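Local coordinates for CRISPR-associated protein,CRISPR-associated endonuclease Cas9 (Corynebacterium diphtheriae, PDB 6JOO) that serves bacterial adaptive immunity as a CRISPR RNA-guided endonuclease, cleaving the two strands of target DNA with separate RuvC-like and HNH domains that need magnesium, at residues Gly18-Glu23 with Leu34-His39; Trp104-Glu109 with Ser126-His131; Val645-Val650 with Val904-Leu909. One frame throughout, in Å; residues are numbered along the deposited sequence.

Contact 1. Residues Gly18-Glu23 with Leu34-His39; sequences GLAAIE and LSLVSH
Leu34 lies against Ala21, and Leu19 faces Val37, where strand 18-23 runs antiparallel to strand 34-39, the short axes 173° apart. Leu19 forms an antiparallel hydrogen-bonded pair with Val37: Leu19 N to Val37 O and Val37 N to Leu19 O are both 2.8 Å, and both bonds are nearly straight. Their side chains leave the same face, where Leu19 CB lies 4.1 Å from Val37 CB and Trp482 of helix 470-490 packs on Leu19.

The ladder changes at Ala21: Ala21 O accepts from Leu34 N at 2.8 Å and from Ser35 N at 3.2 Å. Two consecutive residues thus stand opposite one, which is a classic beta bulge. At the bulge the CB of Leu34 points toward the partner strand. With CG beside its backbone N (chi1 -61°), Leu34 lies obliquely across the start of Glu23, with CD2 4.0 Å from Glu23 CB, while Ser35 OG bonds to the carbonyl oxygen of Leu909.

On the face of Ala20 and Leu36, the CD2 branch of Leu36 bends back to within 3.7 Å of Ala20 CB. The small methyl of Ala20 also meets Ala574 and Ala575 of helix 569-577. Helices thus pack on both faces of this hairpin of strands 16-24 and 30-40, an arrangement typical of the RNase H-like fold of the RuvC domain.

Contact 2. Residues Trp104-Glu109 with Ser126-His131; sequences WKVRAE and SVALRH. With nucleotides of chain B.
OP1 of U44 of chain B, the guide RNA, is gripped by two ring nitrogens, one from each helix: Trp104 NE1 at 2.8 Å and His131 NE2 at 3.0 Å from that oxygen. The phosphate oxygen lies at the edge of both rings, near their planes, and so the two N-H groups point at it while the rings are turned steeply against each other. The imidazole presents its edge to the face of the indole in a T-shaped pair with planes at 73°, and His131 CE1 stands 3.6 Å from Trp104 CE2.

The remaining nitrogen of the histidine is also engaged. His131 ND1 accepts a hydrogen bond of 3.1 Å from Arg107 NH1, each group lying close to the plane of the other. The bend of the arginine chain at its third torsion (54°) brings NH1 over the same indole face that CE1 meets. Arg107 NE in turn forms a salt bridge with Glu212 of helix 206-219, a second partner for the guanidinium.

Helices 102-110 and 118-134 follow the long helix 56-86 in the helical part of the chain, well away from the RuvC sheet. The helices themselves cross at -111°, with 8.7 Å between their short axes. Ala128 fits between two side chains of the other helix, its CB 3.7 Å from Arg107 CG and 4.1 Å from Val106 CG1. Val106 also touches Val127.

The bonding pattern, with ND1 accepting and NE2 donating, would suit a neutral imidazole protonated on NE2. Trp104 and His131 touch this phosphate directly, and Arg107, a second-shell residue, probably fixes the turn of the histidine ring, consistent with recognition of a phosphate rather than a base.

Contact 3. Residues Val645-Val650 with Val904-Leu909; sequences VVMSNV and VRRDSL. With nucleotides of chain B.
The backbones of Val645-Val650 and Val904-Leu909 do not pair. The former starts as a strand and continues into loop, whereas the latter is essentially an irregular loop; the nearest CA atoms, those of Met647 and Arg906, are 8.1 Å apart. Side chains from both segments bridge this distance. Met647, a selenomethionine, has CG between its backbone N and carbonyl carbon (chi1 72°) and an extended chain beyond, which carries its end along the loop: SE lies 3.7 Å from Asp907 O, and CE packs by Ser908 O. Val645 and Arg906 lie alongside each other, pointing opposite ways, with Val645 CG1 3.7 Å from Arg906 CD and Val645 CG2 3.9 Å from Arg906 NH1. The charged end of Arg906 is held elsewhere, by a salt bridge to Glu822 and a bond to the carbonyl of Gly910.

RNA touches both segments: Ser908 OG donates to OP1 of C112 of chain B, and O2' of G77 of chain B donates to Val650 O. Strand 645-647 forms an edge of the RuvC sheet beside strand 30-40, and the loop of the C-terminal domain spans from strand 822-824, touched by Val904, to helix 470-490, on which Ser908 and Leu909 rest.

Contacts 1 and 3 share one sheet, with centres 12 Å apart. Strand 30-40 gives one edge to the hairpin of contact 1 and the other to strand 645-647, through probable hydrogen bonds of 2.8 Å from Ser38 N to Val645 O and 3.0 Å between Val645 N and Leu36 O. Contact 1 is a buried strand pair inside the RuvC sheet, about 6 Å at its nearest atom from bound nucleic acid, and contact 3 is the margin where the C-terminal domain and RNA meet it. Contact 2 stands apart across the chain's centre, 71 Å from contact 1 and 64 Å from contact 3 between centres. RNA of chain B reaches contacts 2 and 3.

Contact 1. Residues Gly18-Glu23 with Leu34-His39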
loop_
_atom_site.group_PDB
_atom_site.type_symbol
_atom_site.label_atom_id
_atom_site.label_comp_id
_atom_site.label_asym_id
_atom_site.label_seq_id
_atom_site.Cartn_x
_atom_site.Cartn_y
_atom_site.Cartn_z
ATOM N N GLY A 18 23.018 -1.125 -7.601
ATOM C CA GLY A 18 24.180 -0.916 -8.442
ATOM C C GLY A 18 24.197 -1.854 -9.631
ATOM O O GLY A 18 24.289 -3.072 -9.460
ATOM N N LEU A 19 24.103 -1.308 -10.841
ATOM C CA LEU A 19 24.086 -2.100 -12.063
ATOM C C LEU A 19 25.328 -1.792 -12.884
ATOM O O LEU A 19 25.613 -0.623 -13.170
ATOM C CB LEU A 19 22.827 -1.822 -12.885
ATOM C CG LEU A 19 21.510 -2.216 -12.218
ATOM C CD1 LEU A 19 20.339 -1.747 -13.055
ATOM C CD2 LEU A 19 21.446 -3.720 -11.999
ATOM N N ALA A 20 26.058 -2.837 -13.267
ATOM C CA ALA A 20 27.302 -2.681 -14.004
ATOM C C ALA A 20 27.457 -3.804 -15.019
ATOM O O ALA A 20 27.149 -4.964 -14.731
ATOM C CB ALA A 20 28.510 -2.666 -13.059
ATOM N N ALA A 21 27.938 -3.444 -16.208
ATOM C CA ALA A 21 28.243 -4.403 -17.264
ATOM C C ALA A 21 29.493 -3.921 -17.983
ATOM O O ALA A 21 29.489 -2.836 -18.570
ATOM C CB ALA A 21 27.077 -4.550 -18.244
ATOM N N ILE A 22 30.556 -4.719 -17.932
ATOM C CA ILE A 22 31.855 -4.347 -18.483
ATOM C C ILE A 22 32.246 -5.374 -19.534
ATOM O O ILE A 22 32.234 -6.579 -19.261
ATOM C CB ILE A 22 32.934 -4.255 -17.387
ATOM C CG1 ILE A 22 32.553 -3.213 -16.329
ATOM C CG2 ILE A 22 34.286 -3.930 -17.998
ATOM C CD1 ILE A 22 31.816 -3.786 -15.132
ATOM N N GLU A 23 32.598 -4.896 -20.729
ATOM C CA GLU A 23 33.049 -5.786 -21.792
ATOM C C GLU A 23 34.335 -6.491 -21.379
ATOM O O GLU A 23 35.277 -5.859 -20.895
ATOM C CB GLU A 23 33.263 -5.005 -23.088
ATOM C CG GLU A 23 33.650 -5.871 -24.276
ATOM C CD GLU A 23 33.804 -5.073 -25.554
ATOM O OE1 GLU A 23 33.613 -3.838 -25.515
ATOM O OE2 GLU A 23 34.117 -5.680 -26.600
ATOM N N LEU A 34 30.372 -0.977 -20.525
ATOM C CA LEU A 34 29.175 -0.915 -21.356
ATOM C C LEU A 34 28.090 -0.059 -20.709
ATOM O O LEU A 34 27.501 0.807 -21.364
ATOM C CB LEU A 34 28.662 -2.331 -21.640
ATOM C CG LEU A 34 29.613 -3.262 -22.400
ATOM C CD1 LEU A 34 28.983 -4.631 -22.630
ATOM C CD2 LEU A 34 30.040 -2.639 -23.721
ATOM N N SER A 35 27.816 -0.277 -19.424
ATOM C CA SER A 35 26.778 0.479 -18.734
ATOM C C SER A 35 27.066 0.482 -17.242
ATOM O O SER A 35 27.221 -0.582 -16.637
ATOM C CB SER A 35 25.387 -0.114 -19.014
ATOM O OG SER A 35 24.366 0.617 -18.353
ATOM N N LEU A 36 27.147 1.676 -16.659
ATOM C CA LEU A 36 27.316 1.849 -15.221
ATOM C C LEU A 36 26.146 2.680 -14.716
ATOM O O LEU A 36 26.007 3.851 -15.085
ATOM C CB LEU A 36 28.650 2.515 -14.893
ATOM C CG LEU A 36 29.893 1.738 -15.323
ATOM C CD1 LEU A 36 31.154 2.474 -14.903
ATOM C CD2 LEU A 36 29.869 0.332 -14.744
ATOM N N VAL A 37 25.307 2.077 -13.878
ATOM C CA VAL A 37 24.065 2.702 -13.440
ATOM C C VAL A 37 23.923 2.515 -11.936
ATOM O O VAL A 37 24.006 1.387 -11.436
ATOM C CB VAL A 37 22.844 2.122 -14.176
ATOM C CG1 VAL A 37 21.559 2.533 -13.480
ATOM C CG2 VAL A 37 22.840 2.581 -15.631
ATOM N N SER A 38 23.725 3.620 -11.215
ATOM C CA SER A 38 23.367 3.600 -9.797
ATOM C C SER A 38 21.890 3.972 -9.718
ATOM O O SER A 38 21.530 5.145 -9.628
ATOM C CB SER A 38 24.238 4.559 -8.991
ATOM O OG SER A 38 25.603 4.180 -9.021
ATOM N N HIS A 39 21.028 2.959 -9.768
ATOM C CA HIS A 39 19.590 3.187 -9.796
ATOM C C HIS A 39 19.058 3.400 -8.385
ATOM O O HIS A 39 19.305 2.588 -7.488
ATOM C CB HIS A 39 18.875 2.009 -10.457
ATOM C CG HIS A 39 17.417 2.242 -10.696
ATOM N ND1 HIS A 39 16.444 1.870 -9.793
ATOM C CD2 HIS A 39 16.765 2.811 -11.739
ATOM C CE1 HIS A 39 15.256 2.197 -10.269
ATOM N NE2 HIS A 39 15.422 2.770 -11.448
#

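Contact 2. Residues Trp104-Glu109 with Ser126-His131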
loop_
_atom_site.group_PDB
_atom_site.type_symbol
_atom_site.label_atom_id
_atom_site.label_comp_id
_atom_site.label_asym_id
_atom_site.label_seq_id
_atom_site.Cartn_x
_atom_site.Cartn_y
_atom_site.Cartn_z
ATOM N N TRP A 104 -31.490 7.129 24.569
ATOM C CA TRP A 104 -30.980 6.508 25.788
ATOM C C TRP A 104 -32.095 6.280 26.802
ATOM O O TRP A 104 -32.114 5.253 27.491
ATOM C CB TRP A 104 -29.870 7.362 26.398
ATOM C CG TRP A 104 -28.556 7.228 25.698
ATOM C CD1 TRP A 104 -27.998 8.118 24.828
ATOM C CD2 TRP A 104 -27.631 6.139 25.806
ATOM N NE1 TRP A 104 -26.783 7.653 24.389
ATOM C CE2 TRP A 104 -26.535 6.438 24.973
ATOM C CE3 TRP A 104 -27.624 4.940 26.525
ATOM C CZ2 TRP A 104 -25.441 5.583 24.840
ATOM C CZ3 TRP A 104 -26.536 4.090 26.391
ATOM C CH2 TRP A 104 -25.461 4.417 25.556
ATOM N N LYS A 105 -33.030 7.227 26.912
ATOM C CA LYS A 105 -34.151 7.055 27.831
ATOM C C LYS A 105 -35.040 5.894 27.401
ATOM O O LYS A 105 -35.518 5.122 28.241
ATOM C CB LYS A 105 -34.954 8.354 27.921
ATOM C CG LYS A 105 -36.399 8.180 28.372
ATOM C CD LYS A 105 -36.498 7.743 29.826
ATOM C CE LYS A 105 -37.936 7.430 30.199
ATOM N NZ LYS A 105 -38.048 6.911 31.588
ATOM N N VAL A 106 -35.261 5.746 26.094
ATOM C CA VAL A 106 -36.119 4.673 25.600
ATOM C C VAL A 106 -35.476 3.312 25.835
ATOM O O VAL A 106 -36.156 2.346 26.206
ATOM C CB VAL A 106 -36.443 4.897 24.112
ATOM C CG1 VAL A 106 -37.156 3.691 23.541
ATOM C CG2 VAL A 106 -37.290 6.145 23.938
ATOM N N ARG A 107 -34.161 3.206 25.622
ATOM C CA ARG A 107 -33.480 1.931 25.834
ATOM C C ARG A 107 -33.543 1.495 27.291
ATOM O O ARG A 107 -33.590 0.293 27.578
ATOM C CB ARG A 107 -32.023 2.026 25.377
ATOM C CG ARG A 107 -31.840 2.056 23.870
ATOM C CD ARG A 107 -30.382 2.282 23.502
ATOM N NE ARG A 107 -29.493 1.315 24.142
ATOM C CZ ARG A 107 -28.171 1.315 24.009
ATOM N NH1 ARG A 107 -27.579 2.233 23.258
ATOM N NH2 ARG A 107 -27.438 0.399 24.627
ATOM N N ALA A 108 -33.538 2.450 28.222
ATOM C CA ALA A 108 -33.678 2.114 29.632
ATOM C C ALA A 108 -35.126 1.846 30.012
ATOM O O ALA A 108 -35.389 1.010 30.883
ATOM C CB ALA A 108 -33.111 3.237 30.500
ATOM N N GLU A 109 -36.074 2.538 29.377
ATOM C CA GLU A 109 -37.483 2.331 29.695
ATOM C C GLU A 109 -37.972 0.979 29.187
ATOM O O GLU A 109 -38.745 0.295 29.869
ATOM C CB GLU A 109 -38.319 3.466 29.103
ATOM C CG GLU A 109 -39.818 3.317 29.302
ATOM C CD GLU A 109 -40.617 4.195 28.357
ATOM O OE1 GLU A 109 -40.061 4.614 27.320
ATOM O OE2 GLU A 109 -41.801 4.467 28.652
ATOM N N SER A 126 -38.509 0.759 17.623
ATOM C CA SER A 126 -37.784 1.202 16.437
ATOM C C SER A 126 -36.722 2.232 16.799
ATOM O O SER A 126 -35.627 2.234 16.226
ATOM C CB SER A 126 -38.759 1.772 15.407
ATOM O OG SER A 126 -38.068 2.332 14.304
ATOM N N VAL A 127 -37.028 3.108 17.756
ATOM C CA VAL A 127 -36.059 4.106 18.195
ATOM C C VAL A 127 -34.885 3.439 18.902
ATOM O O VAL A 127 -33.723 3.794 18.671
ATOM C CB VAL A 127 -36.748 5.153 19.092
ATOM C CG1 VAL A 127 -35.718 5.977 19.853
ATOM C CG2 VAL A 127 -37.646 6.055 18.256
ATOM N N ALA A 128 -35.163 2.456 19.759
ATOM C CA ALA A 128 -34.086 1.814 20.505
ATOM C C ALA A 128 -33.230 0.934 19.603
ATOM O O ALA A 128 -32.006 0.871 19.769
ATOM C CB ALA A 128 -34.657 1.002 21.664
ATOM N N LEU A 129 -33.851 0.250 18.639
ATOM C CA LEU A 129 -33.092 -0.648 17.774
ATOM C C LEU A 129 -32.155 0.121 16.852
ATOM O O LEU A 129 -30.997 -0.275 16.669
ATOM C CB LEU A 129 -34.039 -1.528 16.958
ATOM C CG LEU A 129 -34.689 -2.690 17.711
ATOM C CD1 LEU A 129 -35.499 -3.551 16.754
ATOM C CD2 LEU A 129 -33.633 -3.518 18.429
ATOM N N ARG A 130 -32.632 1.219 16.260
ATOM C CA ARG A 130 -31.784 1.979 15.348
ATOM C C ARG A 130 -30.591 2.594 16.068
ATOM O O ARG A 130 -29.532 2.782 15.458
ATOM C CB ARG A 130 -32.596 3.066 14.643
ATOM C CG ARG A 130 -33.713 2.543 13.753
ATOM C CD ARG A 130 -34.417 3.686 13.038
ATOM N NE ARG A 130 -33.618 4.214 11.937
ATOM C CZ ARG A 130 -33.802 5.410 11.385
ATOM N NH1 ARG A 130 -34.754 6.212 11.842
ATOM N NH2 ARG A 130 -33.028 5.807 10.385
ATOM N N HIS A 131 -30.731 2.901 17.358
ATOM C CA HIS A 131 -29.625 3.508 18.093
ATOM C C HIS A 131 -28.547 2.480 18.418
ATOM O O HIS A 131 -27.351 2.745 18.244
ATOM C CB HIS A 131 -30.142 4.173 19.368
ATOM C CG HIS A 131 -29.090 4.911 20.138
ATOM N ND1 HIS A 131 -28.546 4.427 21.308
ATOM C CD2 HIS A 131 -28.483 6.099 19.905
ATOM C CE1 HIS A 131 -27.650 5.284 21.763
ATOM N NE2 HIS A 131 -27.592 6.308 20.930
ATOM P P U B 44 -25.205 9.714 21.582
ATOM O OP1 U B 44 -25.586 8.316 21.898
ATOM O OP2 U B 44 -23.788 10.028 21.272
ATOM O "O5'" U B 44 -26.117 10.204 20.375
ATOM C "C5'" U B 44 -27.526 10.064 20.447
ATOM C "C4'" U B 44 -28.220 10.819 19.347
ATOM O "O4'" U B 44 -27.967 12.240 19.479
ATOM C "C3'" U B 44 -27.762 10.499 17.938
ATOM O "O3'" U B 44 -28.328 9.307 17.437
ATOM C "C2'" U B 44 -28.180 11.741 17.163
ATOM O "O2'" U B 44 -29.565 11.699 16.866
ATOM C "C1'" U B 44 -27.950 12.840 18.201
ATOM N N1 U B 44 -26.663 13.550 18.010
ATOM C C2 U B 44 -26.619 14.495 17.006
ATOM O O2 U B 44 -27.574 14.741 16.286
ATOM N N3 U B 44 -25.415 15.141 16.866
ATOM C C4 U B 44 -24.268 14.956 17.609
ATOM O O4 U B 44 -23.262 15.630 17.351
ATOM C C5 U B 44 -24.400 13.961 18.634
ATOM C C6 U B 44 -25.562 13.312 18.797
#

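Contact 3. Residues Val645-Val650 with Val904-Leu909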
loop_
_atom_site.group_PDB
_atom_site.type_symbol
_atom_site.label_atom_id
_atom_site.label_comp_id
_atom_site.label_asym_id
_atom_site.label_seq_id
_atom_site.Cartn_x
_atom_site.Cartn_y
_atom_site.Cartn_z
ATOM N N VAL A 645 26.146 6.784 -14.439
ATOM C CA VAL A 645 24.796 7.330 -14.499
ATOM C C VAL A 645 24.082 7.038 -13.185
ATOM O O VAL A 645 23.954 5.877 -12.782
ATOM C CB VAL A 645 24.018 6.760 -15.695
ATOM C CG1 VAL A 645 22.539 7.081 -15.569
ATOM C CG2 VAL A 645 24.573 7.324 -16.992
ATOM N N VAL A 646 23.622 8.095 -12.520
ATOM C CA VAL A 646 22.740 7.995 -11.363
ATOM C C VAL A 646 21.352 8.407 -11.826
ATOM O O VAL A 646 21.153 9.551 -12.255
ATOM C CB VAL A 646 23.215 8.880 -10.201
ATOM C CG1 VAL A 646 22.365 8.630 -8.968
ATOM C CG2 VAL A 646 24.680 8.636 -9.908
HETATM N N MSE A 647 20.395 7.482 -11.749
HETATM C CA MSE A 647 19.048 7.754 -12.242
HETATM C C MSE A 647 17.946 7.065 -11.442
HETATM O O MSE A 647 18.206 6.161 -10.644
HETATM C CB MSE A 647 18.927 7.334 -13.702
HETATM C CG MSE A 647 18.901 5.833 -13.898
HETATM SE SE MSE A 647 18.485 5.373 -15.736
HETATM C CE MSE A 647 18.230 3.452 -15.509
ATOM N N SER A 648 16.709 7.501 -11.678
ATOM C CA SER A 648 15.533 6.928 -11.042
ATOM C C SER A 648 14.363 7.037 -12.007
ATOM O O SER A 648 14.366 7.861 -12.925
ATOM C CB SER A 648 15.203 7.636 -9.722
ATOM O OG SER A 648 16.324 7.650 -8.859
ATOM N N ASN A 649 13.362 6.191 -11.791
ATOM C CA ASN A 649 12.167 6.225 -12.614
ATOM C C ASN A 649 11.252 7.359 -12.168
ATOM O O ASN A 649 11.393 7.918 -11.077
ATOM C CB ASN A 649 11.426 4.893 -12.544
ATOM C CG ASN A 649 12.248 3.744 -13.084
ATOM O OD1 ASN A 649 13.399 3.923 -13.484
ATOM N ND2 ASN A 649 11.664 2.554 -13.093
ATOM N N VAL A 650 10.308 7.704 -13.037
ATOM C CA VAL A 650 9.347 8.755 -12.751
ATOM C C VAL A 650 7.951 8.170 -12.865
ATOM O O VAL A 650 7.735 7.132 -13.494
ATOM C CB VAL A 650 9.518 9.974 -13.681
ATOM C CG1 VAL A 650 10.953 10.458 -13.643
ATOM C CG2 VAL A 650 9.092 9.637 -15.106
ATOM N N VAL A 904 16.764 16.034 -18.687
ATOM C CA VAL A 904 17.433 14.840 -19.194
ATOM C C VAL A 904 16.582 13.618 -18.872
ATOM O O VAL A 904 16.299 13.341 -17.699
ATOM C CB VAL A 904 18.845 14.700 -18.606
ATOM C CG1 VAL A 904 19.549 13.477 -19.165
ATOM C CG2 VAL A 904 19.646 15.950 -18.891
ATOM N N ARG A 905 16.179 12.889 -19.911
ATOM C CA ARG A 905 15.483 11.615 -19.778
ATOM C C ARG A 905 16.356 10.517 -20.366
ATOM O O ARG A 905 17.029 10.726 -21.379
ATOM C CB ARG A 905 14.119 11.637 -20.476
ATOM C CG ARG A 905 12.991 12.251 -19.657
ATOM C CD ARG A 905 13.144 13.757 -19.475
ATOM N NE ARG A 905 12.088 14.310 -18.629
ATOM C CZ ARG A 905 11.047 15.003 -19.080
ATOM N NH1 ARG A 905 10.137 15.464 -18.231
ATOM N NH2 ARG A 905 10.917 15.241 -20.378
ATOM N N ARG A 906 16.345 9.346 -19.733
ATOM C CA ARG A 906 17.248 8.263 -20.097
ATOM C C ARG A 906 16.477 6.967 -20.318
ATOM O O ARG A 906 15.344 6.803 -19.859
ATOM C CB ARG A 906 18.324 8.041 -19.023
ATOM C CG ARG A 906 19.081 9.296 -18.619
ATOM C CD ARG A 906 20.106 9.015 -17.525
ATOM N NE ARG A 906 20.852 10.215 -17.157
ATOM C CZ ARG A 906 21.923 10.659 -17.809
ATOM N NH1 ARG A 906 22.373 10.002 -18.867
ATOM N NH2 ARG A 906 22.539 11.762 -17.402
ATOM N N ASP A 907 17.123 6.038 -21.026
ATOM C CA ASP A 907 16.590 4.703 -21.253
ATOM C C ASP A 907 17.040 3.790 -20.110
ATOM O O ASP A 907 17.639 4.241 -19.131
ATOM C CB ASP A 907 17.004 4.190 -22.635
ATOM C CG ASP A 907 18.515 3.991 -22.782
ATOM O OD1 ASP A 907 19.272 4.248 -21.822
ATOM O OD2 ASP A 907 18.945 3.572 -23.879
ATOM N N SER A 908 16.765 2.489 -20.214
ATOM C CA SER A 908 17.063 1.607 -19.092
ATOM C C SER A 908 18.562 1.461 -18.875
ATOM O O SER A 908 19.000 1.148 -17.763
ATOM C CB SER A 908 16.411 0.250 -19.315
ATOM O OG SER A 908 15.070 0.425 -19.723
ATOM N N LEU A 909 19.359 1.687 -19.917
ATOM C CA LEU A 909 20.810 1.586 -19.846
ATOM C C LEU A 909 21.476 2.901 -19.454
ATOM O O LEU A 909 22.707 2.995 -19.500
ATOM C CB LEU A 909 21.375 1.096 -21.185
ATOM C CG LEU A 909 21.033 -0.351 -21.552
ATOM C CD1 LEU A 909 21.381 -0.661 -22.997
ATOM C CD2 LEU A 909 21.738 -1.318 -20.619
ATOM P P G B 77 5.784 0.247 -11.876
ATOM O OP1 G B 77 4.806 0.294 -12.994
ATOM O OP2 G B 77 7.241 0.182 -12.156
ATOM O "O5'" G B 77 5.586 1.502 -10.912
ATOM C "C5'" G B 77 4.515 2.422 -11.112
ATOM C "C4'" G B 77 5.001 3.803 -11.496
ATOM O "O4'" G B 77 5.925 4.299 -10.492
ATOM C "C3'" G B 77 5.728 3.915 -12.838
ATOM O "O3'" G B 77 5.384 5.153 -13.452
ATOM C "C2'" G B 77 7.193 3.955 -12.424
ATOM O "O2'" G B 77 8.048 4.578 -13.357
ATOM C "C1'" G B 77 7.109 4.739 -11.123
ATOM N N9 G B 77 8.230 4.530 -10.212
ATOM C C8 G B 77 8.831 3.345 -9.871
ATOM N N7 G B 77 9.812 3.503 -9.027
ATOM C C5 G B 77 9.856 4.872 -8.801
ATOM C C6 G B 77 10.711 5.644 -7.974
ATOM O O6 G B 77 11.637 5.247 -7.255
ATOM N N1 G B 77 10.407 7.002 -8.042
ATOM C C2 G B 77 9.402 7.548 -8.806
ATOM N N2 G B 77 9.256 8.881 -8.742
ATOM N N3 G B 77 8.598 6.838 -9.581
ATOM C C4 G B 77 8.883 5.520 -9.526
ATOM P P C B 78 4.228 5.207 -14.565
ATOM O OP1 C B 78 3.065 5.947 -14.016
ATOM O OP2 C B 78 4.023 3.831 -15.081
ATOM O "O5'" C B 78 4.869 6.080 -15.733
ATOM C "C5'" C B 78 6.220 5.899 -16.126
ATOM C "C4'" C B 78 6.465 6.448 -17.509
ATOM O "O4'" C B 78 7.872 6.382 -17.822
ATOM C "C3'" C B 78 5.792 5.704 -18.649
ATOM O "O3'" C B 78 4.450 6.120 -18.818
ATOM C "C2'" C B 78 6.672 6.031 -19.855
ATOM O "O2'" C B 78 6.246 7.231 -20.473
ATOM C "C1'" C B 78 8.048 6.268 -19.213
ATOM N N1 C B 78 9.023 5.192 -19.498
ATOM C C2 C B 78 10.322 5.591 -19.817
ATOM O O2 C B 78 10.581 6.805 -19.817
ATOM N N3 C B 78 11.262 4.656 -20.090
ATOM C C4 C B 78 10.934 3.363 -20.071
ATOM N N4 C B 78 11.888 2.469 -20.351
ATOM C C5 C B 78 9.608 2.934 -19.762
ATOM C C6 C B 78 8.690 3.870 -19.489
ATOM P P C B 112 12.082 -0.792 -21.722
ATOM O OP1 C B 112 13.523 -0.636 -21.402
ATOM O OP2 C B 112 11.050 -0.244 -20.808
ATOM O "O5'" C B 112 11.807 -0.190 -23.167
ATOM C "C5'" C B 112 12.682 -0.483 -24.239
ATOM C "C4'" C B 112 12.129 0.000 -25.552
ATOM O "O4'" C B 112 10.792 -0.517 -25.736
ATOM C "C3'" C B 112 11.972 1.505 -25.699
ATOM O "O3'" C B 112 13.190 2.135 -26.072
ATOM C "C2'" C B 112 10.880 1.636 -26.760
ATOM O "O2'" C B 112 11.432 1.561 -28.065
ATOM C "C1'" C B 112 10.035 0.379 -26.517
ATOM N N1 C B 112 8.748 0.658 -25.841
ATOM C C2 C B 112 7.654 0.966 -26.654
ATOM O O2 C B 112 7.820 1.000 -27.883
ATOM N N3 C B 112 6.453 1.222 -26.087
ATOM C C4 C B 112 6.319 1.172 -24.763
ATOM N N4 C B 112 5.112 1.433 -24.253
ATOM C C5 C B 112 7.418 0.853 -23.911
ATOM C C6 C B 112 8.604 0.603 -24.484
#